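Local coordinates for putative sugar binding protein (Geobacillus stearothermophilus, PDB 6GT9) that binds galactose, and probably glucose, and is likely to serve as the extracytoplasmic sugar receptor of a three-component sensing system linked to galactan utilization, at residues 114-119 and 281-286; 90-95 and 274-279; 52-57 and 268-273. All blocks are in the same frame, centred on the assembly; numbering follows the deposited sequence.

Interaction 1: residues 114-119 and 281-286; sequences PVVTID and AEIVAG. With GAL (beta-D-galactopyranose), chain E.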
loop_
_atom_site.group_PDB
_atom_site.type_symbol
_atom_site.label_atom_id
_atom_site.label_comp_id
_atom_site.label_asym_id
_atom_site.label_seq_id
_atom_site.Cartn_x
_atom_site.Cartn_y
_atom_site.Cartn_z
ATOM N N PRO A 114 8.082 -16.671 13.964
ATOM C CA PRO A 114 8.394 -16.288 12.582
ATOM C C PRO A 114 7.605 -15.061 12.150
ATOM O O PRO A 114 6.453 -14.872 12.542
ATOM C CB PRO A 114 7.986 -17.521 11.768
ATOM C CG PRO A 114 6.954 -18.202 12.603
ATOM C CD PRO A 114 7.344 -17.944 14.037
ATOM N N VAL A 115 8.231 -14.235 11.305
ATOM C CA VAL A 115 7.611 -13.014 10.806
ATOM C C VAL A 115 7.548 -13.093 9.291
ATOM O O VAL A 115 8.557 -13.387 8.635
ATOM C CB VAL A 115 8.368 -11.753 11.268
ATOM C CG1 VAL A 115 7.820 -10.489 10.560
ATOM C CG2 VAL A 115 8.245 -11.595 12.794
ATOM N N VAL A 116 6.353 -12.876 8.743
ATOM C CA VAL A 116 6.157 -12.700 7.306
ATOM C C VAL A 116 5.758 -11.249 7.086
ATOM O O VAL A 116 4.828 -10.752 7.734
ATOM C CB VAL A 116 5.091 -13.660 6.751
ATOM C CG1 VAL A 116 4.736 -13.297 5.298
ATOM C CG2 VAL A 116 5.586 -15.121 6.813
ATOM N N THR A 117 6.476 -10.557 6.209
ATOM C CA THR A 117 6.065 -9.212 5.857
ATOM C C THR A 117 5.056 -9.265 4.720
ATOM O O THR A 117 5.086 -10.163 3.874
ATOM C CB THR A 117 7.268 -8.346 5.476
ATOM O OG1 THR A 117 8.077 -9.028 4.504
ATOM C CG2 THR A 117 8.102 -8.082 6.711
ATOM N N ILE A 118 4.152 -8.289 4.716
ATOM C CA ILE A 118 3.056 -8.213 3.756
ATOM C C ILE A 118 2.927 -6.763 3.304
ATOM O O ILE A 118 3.102 -5.840 4.109
ATOM C CB ILE A 118 1.739 -8.743 4.372
ATOM C CG1 ILE A 118 0.595 -8.741 3.355
ATOM C CG2 ILE A 118 1.340 -7.952 5.648
ATOM C CD1 ILE A 118 -0.589 -9.537 3.826
ATOM N N ASP A 119 2.682 -6.567 2.000
ATOM C CA ASP A 119 2.335 -5.262 1.421
ATOM C C ASP A 119 3.523 -4.305 1.368
ATOM O O ASP A 119 3.690 -3.572 0.393
ATOM C CB ASP A 119 1.153 -4.631 2.199
ATOM C CG ASP A 119 0.840 -3.197 1.764
ATOM O OD1 ASP A 119 1.420 -2.257 2.353
ATOM O OD2 ASP A 119 -0.001 -3.009 0.848
ATOM N N ALA A 281 1.937 -20.940 7.454
ATOM C CA ALA A 281 1.693 -22.323 7.844
ATOM C C ALA A 281 2.817 -23.233 7.364
ATOM O O ALA A 281 3.228 -24.147 8.080
ATOM C CB ALA A 281 0.346 -22.799 7.297
ATOM N N GLU A 282 3.353 -22.971 6.172
ATOM C CA GLU A 282 4.482 -23.752 5.668
ATOM C C GLU A 282 5.731 -23.539 6.518
ATOM O O GLU A 282 6.486 -24.479 6.769
ATOM C CB GLU A 282 4.759 -23.374 4.213
ATOM C CG GLU A 282 3.676 -23.802 3.249
ATOM C CD GLU A 282 3.730 -25.291 2.949
ATOM O OE1 GLU A 282 4.665 -25.728 2.234
ATOM O OE2 GLU A 282 2.844 -26.025 3.440
ATOM N N ILE A 283 5.976 -22.298 6.943
ATOM C CA ILE A 283 7.119 -22.001 7.802
ATOM C C ILE A 283 6.966 -22.704 9.146
ATOM O O ILE A 283 7.916 -23.307 9.667
ATOM C CB ILE A 283 7.233 -20.469 7.971
ATOM C CG1 ILE A 283 7.612 -19.803 6.650
ATOM C CG2 ILE A 283 8.199 -20.101 9.103
ATOM C CD1 ILE A 283 7.290 -18.323 6.624
ATOM N N VAL A 284 5.767 -22.633 9.732
ATOM C CA VAL A 284 5.526 -23.282 11.026
ATOM C C VAL A 284 5.743 -24.790 10.923
ATOM O O VAL A 284 6.090 -25.446 11.911
ATOM C CB VAL A 284 4.111 -22.927 11.527
ATOM C CG1 VAL A 284 3.680 -23.825 12.647
ATOM C CG2 VAL A 284 4.077 -21.465 11.966
ATOM N N ALA A 285 5.579 -25.351 9.725
ATOM C CA ALA A 285 5.781 -26.768 9.459
ATOM C C ALA A 285 7.239 -27.125 9.222
ATOM O O ALA A 285 7.545 -28.309 9.038
ATOM C CB ALA A 285 4.948 -27.194 8.244
ATOM N N GLY A 286 8.143 -26.144 9.210
ATOM C CA GLY A 286 9.528 -26.402 8.861
ATOM C C GLY A 286 9.826 -26.508 7.380
ATOM O O GLY A 286 10.847 -27.107 7.007
HETATM C C1 GAL E . -2.323 1.020 -0.341
HETATM C C2 GAL E . -1.175 0.449 0.468
HETATM C C3 GAL E . -1.623 0.062 1.889
HETATM C C4 GAL E . -2.252 1.259 2.582
HETATM C C5 GAL E . -3.341 1.866 1.713
HETATM C C6 GAL E . -3.881 3.181 2.279
HETATM O O1 GAL E . -1.864 1.387 -1.627
HETATM O O2 GAL E . -0.640 -0.725 -0.160
HETATM O O3 GAL E . -0.511 -0.287 2.655
HETATM O O4 GAL E . -1.258 2.251 2.861
HETATM O O5 GAL E . -2.878 2.166 0.335
HETATM O O6 GAL E . -5.113 3.519 1.680
#
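Ile283 meets Val116 and Pro114 through two different branches, and its first torsion (chi1 -67°) sorts them: CG1 stands anti to the carbonyl carbon and carries CD1 toward Val116, while CG2, the other branch, stands anti to the backbone N and goes to Pro114. Val116, with CG1 anti to the backbone N (chi1 171°), answers with CG2, the methyl anti to the carbonyl carbon, which comes to 3.6 Å from Ile283 CD1 as the two side chains meet at a slant. Just before the strand, Pro114 CB rests 3.7 Å from Ile283 CG2, the ring and the isoleucine sliding past one another in opposite directions. Val284 adds a looser touch, its CG2 lying 4.4 Å from Pro114 CG. No hydrogen bond joins the two segments; the helix ends here in a Schellman motif, with Gly286 N bonded 2.9 Å from Ile283 O.

The far end of the same strand does different work. Past Ile118 the chain turns through positive phi, and Asp119 presents its carboxylate to galactose, OD2 accepting a bond from sugar O2 at 2.6 Å and OD1 lying 2.8 Å from sugar O3. Gln94 NE2 also donates to OD1, a second-shell grip that should restrain rotation of the carboxylate. Replacing the aspartate with an alanine would probably leave sugar O2 without this acceptor and Gln94 NE2 without one of its acceptors. A strand packed under a helix at one end and delivering a polar pocket residue from its C-terminal end is characteristic of the alpha/beta lobes of type I periplasmic binding proteins.

Interaction 2: residues 90-95 and 274-279; sequences GIITQG and YKAVKM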
loop_
_atom_site.group_PDB
_atom_site.type_symbol
_atom_site.label_atom_id
_atom_site.label_comp_id
_atom_site.label_asym_id
_atom_site.label_seq_id
_atom_site.Cartn_x
_atom_site.Cartn_y
_atom_site.Cartn_z
ATOM N N GLY A 90 2.819 -16.913 14.830
ATOM C CA GLY A 90 3.413 -16.196 13.717
ATOM C C GLY A 90 2.803 -14.812 13.641
ATOM O O GLY A 90 1.673 -14.616 14.098
ATOM N N ILE A 91 3.536 -13.850 13.077
ATOM C CA ILE A 91 3.106 -12.456 13.001
ATOM C C ILE A 91 3.310 -11.986 11.568
ATOM O O ILE A 91 4.392 -12.171 10.992
ATOM C CB ILE A 91 3.884 -11.569 13.991
ATOM C CG1 ILE A 91 3.547 -11.980 15.436
ATOM C CG2 ILE A 91 3.572 -10.111 13.768
ATOM C CD1 ILE A 91 4.326 -11.247 16.509
ATOM N N ILE A 92 2.262 -11.423 10.984
ATOM C CA ILE A 92 2.275 -10.915 9.616
ATOM C C ILE A 92 2.041 -9.414 9.683
ATOM O O ILE A 92 1.045 -8.966 10.266
ATOM C CB ILE A 92 1.202 -11.603 8.754
ATOM C CG1 ILE A 92 1.370 -13.126 8.818
ATOM C CG2 ILE A 92 1.250 -11.079 7.295
ATOM C CD1 ILE A 92 0.138 -13.912 8.387
ATOM N N THR A 93 2.949 -8.642 9.085
ATOM C CA THR A 93 2.931 -7.193 9.233
ATOM C C THR A 93 3.708 -6.542 8.097
ATOM O O THR A 93 4.596 -7.150 7.503
ATOM C CB THR A 93 3.557 -6.762 10.562
ATOM O OG1 THR A 93 3.526 -5.338 10.666
ATOM C CG2 THR A 93 5.004 -7.224 10.608
ATOM N N GLN A 94 3.392 -5.279 7.839
ATOM C CA GLN A 94 4.278 -4.454 7.028
ATOM C C GLN A 94 5.590 -4.236 7.769
ATOM O O GLN A 94 5.621 -4.124 9.000
ATOM C CB GLN A 94 3.654 -3.092 6.756
ATOM C CG GLN A 94 2.460 -3.059 5.849
ATOM C CD GLN A 94 1.668 -1.783 6.091
ATOM O OE1 GLN A 94 1.189 -1.564 7.201
ATOM N NE2 GLN A 94 1.566 -0.916 5.069
ATOM N N GLY A 95 6.681 -4.187 7.017
ATOM C CA GLY A 95 7.897 -3.616 7.558
ATOM C C GLY A 95 7.827 -2.134 7.277
ATOM O O GLY A 95 8.480 -1.649 6.350
ATOM N N TYR A 274 -4.075 -13.888 1.651
ATOM C CA TYR A 274 -4.224 -15.336 1.501
ATOM C C TYR A 274 -2.866 -16.030 1.448
ATOM O O TYR A 274 -2.625 -17.018 2.154
ATOM C CB TYR A 274 -5.038 -15.634 0.236
ATOM C CG TYR A 274 -5.415 -17.088 0.041
ATOM C CD1 TYR A 274 -6.587 -17.594 0.592
ATOM C CD2 TYR A 274 -4.606 -17.956 -0.705
ATOM C CE1 TYR A 274 -6.947 -18.911 0.414
ATOM C CE2 TYR A 274 -4.957 -19.285 -0.879
ATOM C CZ TYR A 274 -6.127 -19.751 -0.312
ATOM O OH TYR A 274 -6.504 -21.053 -0.474
ATOM N N LYS A 275 -1.962 -15.527 0.608
ATOM C CA LYS A 275 -0.661 -16.174 0.469
ATOM C C LYS A 275 0.201 -15.995 1.710
ATOM O O LYS A 275 0.979 -16.887 2.043
ATOM C CB LYS A 275 0.067 -15.639 -0.765
ATOM C CG LYS A 275 -0.460 -16.215 -2.061
ATOM C CD LYS A 275 0.410 -15.802 -3.239
ATOM C CE LYS A 275 0.047 -16.609 -4.486
ATOM N NZ LYS A 275 1.062 -16.419 -5.548
ATOM N N ALA A 276 0.086 -14.861 2.408
ATOM C CA ALA A 276 0.871 -14.687 3.627
ATOM C C ALA A 276 0.499 -15.724 4.684
ATOM O O ALA A 276 1.360 -16.190 5.433
ATOM C CB ALA A 276 0.683 -13.281 4.191
ATOM N N VAL A 277 -0.786 -16.060 4.795
ATOM C CA VAL A 277 -1.208 -17.039 5.789
ATOM C C VAL A 277 -0.764 -18.437 5.365
ATOM O O VAL A 277 -0.289 -19.224 6.187
ATOM C CB VAL A 277 -2.729 -16.968 6.002
ATOM C CG1 VAL A 277 -3.193 -18.122 6.870
ATOM C CG2 VAL A 277 -3.145 -15.617 6.639
ATOM N N LYS A 278 -0.895 -18.761 4.070
ATOM C CA LYS A 278 -0.413 -20.051 3.580
ATOM C C LYS A 278 1.091 -20.188 3.775
ATOM O O LYS A 278 1.568 -21.259 4.163
ATOM C CB LYS A 278 -0.756 -20.247 2.094
ATOM C CG LYS A 278 -2.244 -20.177 1.743
ATOM C CD LYS A 278 -3.075 -21.283 2.381
ATOM C CE LYS A 278 -2.864 -22.643 1.701
ATOM N NZ LYS A 278 -3.664 -22.780 0.452
ATOM N N MET A 279 1.861 -19.130 3.477
ATOM C CA MET A 279 3.307 -19.182 3.708
ATOM C C MET A 279 3.612 -19.404 5.180
ATOM O O MET A 279 4.482 -20.206 5.525
ATOM C CB MET A 279 3.999 -17.894 3.245
ATOM C CG MET A 279 3.833 -17.460 1.785
ATOM S SD MET A 279 4.864 -18.353 0.628
ATOM C CE MET A 279 3.995 -19.928 0.537
#
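Apolar contacts carry the junction between Ile92 and the helix segment 274-279, and both branches of the isoleucine take part. Ile92 CG2 reaches Ala276 CB at 3.8 Å, while chi1 of -54° sends CG1 beside the backbone N and lets CD1 run on to Val277. Ile92 CD1 lies 4.1 Å from Val277 CG2, the two side chains crossing at about a right angle, and also packs 3.9 Å from Ala276 O. A single methyl at Ala276 lets the helix settle close, with Ile92 CA and Ala276 CA 7.2 Å apart. This is the layered packing of a Rossmann-like lobe: strand 90-93 lies inside the parallel sheet, helix 269-284 covers the face bearing Ile92, and helix 73-85 covers the other, where it meets Ile91.

No hydrogen bond crosses between the segments; polar groups bond within their own segment or outside both. Thr93 OG1 donates to Gln94 O at 2.9 Å, with a C=O...donor angle of 121° and tilted 22° from the carbonyl plane, and pairs also with His76. Gln94 NE2 bonds to Glu38 OE1, and Glu38 binds galactose. On the helix, Lys278 NZ bonds weakly to Tyr274 OH at 3.5 Å, and that hydroxyl pairs also with Glu58.

Interaction 3: residues 52-57 and 268-273; sequences AKAAAK and EPYEMG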
loop_
_atom_site.group_PDB
_atom_site.type_symbol
_atom_site.label_atom_id
_atom_site.label_comp_id
_atom_site.label_asym_id
_atom_site.label_seq_id
_atom_site.Cartn_x
_atom_site.Cartn_y
_atom_site.Cartn_z
ATOM N N ALA A 52 -6.580 -13.082 4.090
ATOM C CA ALA A 52 -5.940 -13.794 5.192
ATOM C C ALA A 52 -6.933 -14.677 5.944
ATOM O O ALA A 52 -6.632 -15.839 6.260
ATOM C CB ALA A 52 -5.278 -12.798 6.148
ATOM N N LYS A 53 -8.125 -14.147 6.234
ATOM C CA LYS A 53 -9.129 -14.914 6.970
ATOM C C LYS A 53 -9.587 -16.143 6.188
ATOM O O LYS A 53 -9.850 -17.202 6.772
ATOM C CB LYS A 53 -10.319 -14.009 7.302
ATOM C CG LYS A 53 -10.113 -13.095 8.512
ATOM C CD LYS A 53 -10.268 -13.877 9.807
ATOM C CE LYS A 53 -11.018 -13.080 10.857
ATOM N NZ LYS A 53 -10.225 -11.963 11.419
ATOM N N ALA A 54 -9.708 -16.020 4.870
ATOM C CA ALA A 54 -10.121 -17.155 4.049
ATOM C C ALA A 54 -9.058 -18.252 4.031
ATOM O O ALA A 54 -9.385 -19.444 4.093
ATOM C CB ALA A 54 -10.432 -16.675 2.629
ATOM N N ALA A 55 -7.781 -17.876 3.938
ATOM C CA ALA A 55 -6.723 -18.873 4.042
ATOM C C ALA A 55 -6.743 -19.534 5.411
ATOM O O ALA A 55 -6.565 -20.751 5.525
ATOM C CB ALA A 55 -5.360 -18.233 3.780
ATOM N N ALA A 56 -6.984 -18.739 6.459
ATOM C CA ALA A 56 -7.001 -19.256 7.824
ATOM C C ALA A 56 -8.132 -20.258 8.028
ATOM O O ALA A 56 -7.948 -21.288 8.686
ATOM C CB ALA A 56 -7.131 -18.090 8.805
ATOM N N LYS A 57 -9.311 -19.967 7.470
ATOM C CA LYS A 57 -10.439 -20.889 7.566
ATOM C C LYS A 57 -10.112 -22.216 6.895
ATOM O O LYS A 57 -10.345 -23.287 7.470
ATOM C CB LYS A 57 -11.683 -20.259 6.937
ATOM C CG LYS A 57 -12.943 -21.110 7.041
ATOM C CD LYS A 57 -14.198 -20.309 6.672
ATOM C CE LYS A 57 -15.004 -19.939 7.912
ATOM N NZ LYS A 57 -16.348 -19.365 7.597
ATOM N N GLU A 268 -2.807 -6.622 -5.438
ATOM C CA GLU A 268 -3.605 -7.806 -5.134
ATOM C C GLU A 268 -3.704 -7.981 -3.623
ATOM O O GLU A 268 -3.101 -8.908 -3.059
ATOM C CB GLU A 268 -3.008 -9.058 -5.777
ATOM C CG GLU A 268 -2.784 -8.963 -7.285
ATOM C CD GLU A 268 -4.066 -8.765 -8.087
ATOM O OE1 GLU A 268 -5.178 -8.941 -7.534
ATOM O OE2 GLU A 268 -3.952 -8.446 -9.296
ATOM N N PRO A 269 -4.464 -7.112 -2.936
ATOM C CA PRO A 269 -4.523 -7.213 -1.464
ATOM C C PRO A 269 -5.063 -8.538 -0.953
ATOM O O PRO A 269 -4.500 -9.103 -0.003
ATOM C CB PRO A 269 -5.431 -6.033 -1.065
ATOM C CG PRO A 269 -6.104 -5.576 -2.358
ATOM C CD PRO A 269 -5.147 -5.901 -3.433
ATOM N N TYR A 270 -6.166 -9.029 -1.521
ATOM C CA TYR A 270 -6.717 -10.304 -1.072
ATOM C C TYR A 270 -5.680 -11.408 -1.202
ATOM O O TYR A 270 -5.513 -12.233 -0.293
ATOM C CB TYR A 270 -7.967 -10.651 -1.886
ATOM C CG TYR A 270 -8.638 -11.964 -1.514
ATOM C CD1 TYR A 270 -8.129 -13.184 -1.950
ATOM C CD2 TYR A 270 -9.808 -11.973 -0.769
ATOM C CE1 TYR A 270 -8.743 -14.368 -1.621
ATOM C CE2 TYR A 270 -10.435 -13.155 -0.442
ATOM C CZ TYR A 270 -9.898 -14.347 -0.871
ATOM O OH TYR A 270 -10.520 -15.526 -0.543
ATOM N N GLU A 271 -4.952 -11.411 -2.318
ATOM C CA GLU A 271 -3.992 -12.473 -2.578
ATOM C C GLU A 271 -2.796 -12.395 -1.634
ATOM O O GLU A 271 -2.287 -13.435 -1.190
ATOM C CB GLU A 271 -3.542 -12.413 -4.035
ATOM C CG GLU A 271 -2.611 -13.571 -4.424
ATOM C CD GLU A 271 -2.136 -13.483 -5.863
ATOM O OE1 GLU A 271 -2.187 -12.380 -6.457
ATOM O OE2 GLU A 271 -1.707 -14.529 -6.403
ATOM N N MET A 272 -2.319 -11.188 -1.299
ATOM C CA MET A 272 -1.194 -11.169 -0.367
ATOM C C MET A 272 -1.618 -11.631 1.027
ATOM O O MET A 272 -0.842 -12.303 1.719
ATOM C CB MET A 272 -0.498 -9.795 -0.325
ATOM C CG MET A 272 -1.325 -8.542 -0.342
ATOM S SD MET A 272 -0.273 -7.044 -0.486
ATOM C CE MET A 272 -0.504 -6.535 -2.197
ATOM N N GLY A 273 -2.851 -11.329 1.443
ATOM C CA GLY A 273 -3.319 -11.837 2.725
ATOM C C GLY A 273 -3.482 -13.347 2.721
ATOM O O GLY A 273 -3.067 -14.028 3.666
#
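The Tyr270 phenol is met by Ala54, whose CB comes obliquely to the hydroxyl end of the ring, 3.4 Å from Tyr270 OH and 4.2 Å from Tyr270 CZ. No other atom of residues 52-57 borders the ring, whether over its faces or around its rim. Tyr270 reaches this methyl because CG is swung anti to the backbone N (chi1 180°), which brings the hydroxyl end close to the neighbouring helix, on the exposed side of the junction. The second flat group is the carbonyl of Gly273, which lies against Ala52: Gly273 O stands 3.3 Å from Ala52 CA in a CA-H...O contact bent to 134° at the hydrogen, and 3.5 Å from Ala52 CB.

The buried half is largely backbone against backbone, with the Ala52 methyl beside it. Ala52 CA and Gly273 CA are only 4.1 Å apart, an approach that leaves no room for a side chain at Gly273: a beta carbon built there would clash with Ala52 N. With no hydrogen bond between the segments, closeness of fit does the work. Pro269, a turn earlier, extends the same interface by packing on Tyr44, Leu47 and Val48 of helix 43-59.

Helix-to-helix contact through glycine and alanine, helped by a CA-H...O interaction, is a recognised way of bringing two helices very close. Here it joins the first helix of the N-terminal lobe to helix 269-284, which begins just after the galactose-binding Gln267, where the chain has crossed back from the other lobe of this type I periplasmic binding protein fold.

In the fold
Helix 269-284 takes part in all three contacts, successive parts of it meeting different neighbours. Interactions 1 and 2 set it against adjacent strands of one parallel sheet, using mainly branched aliphatic side chains; interaction 3 sets it beside another helix, where glycine and alanine replace those branches and backbone atoms touch. Interaction 2 is buried throughout, whereas interactions 1 and 3 each grade from buried residues to more accessible ones. Ile118 bridges them: its CG2 packs 3.5 Å from Ile92 CG2 on the next strand, and its CD1 lies 3.7 Å from Gly273 CA on the helix. Polar chemistry is concentrated at the strand ends of interactions 1 and 2, beside the sugar.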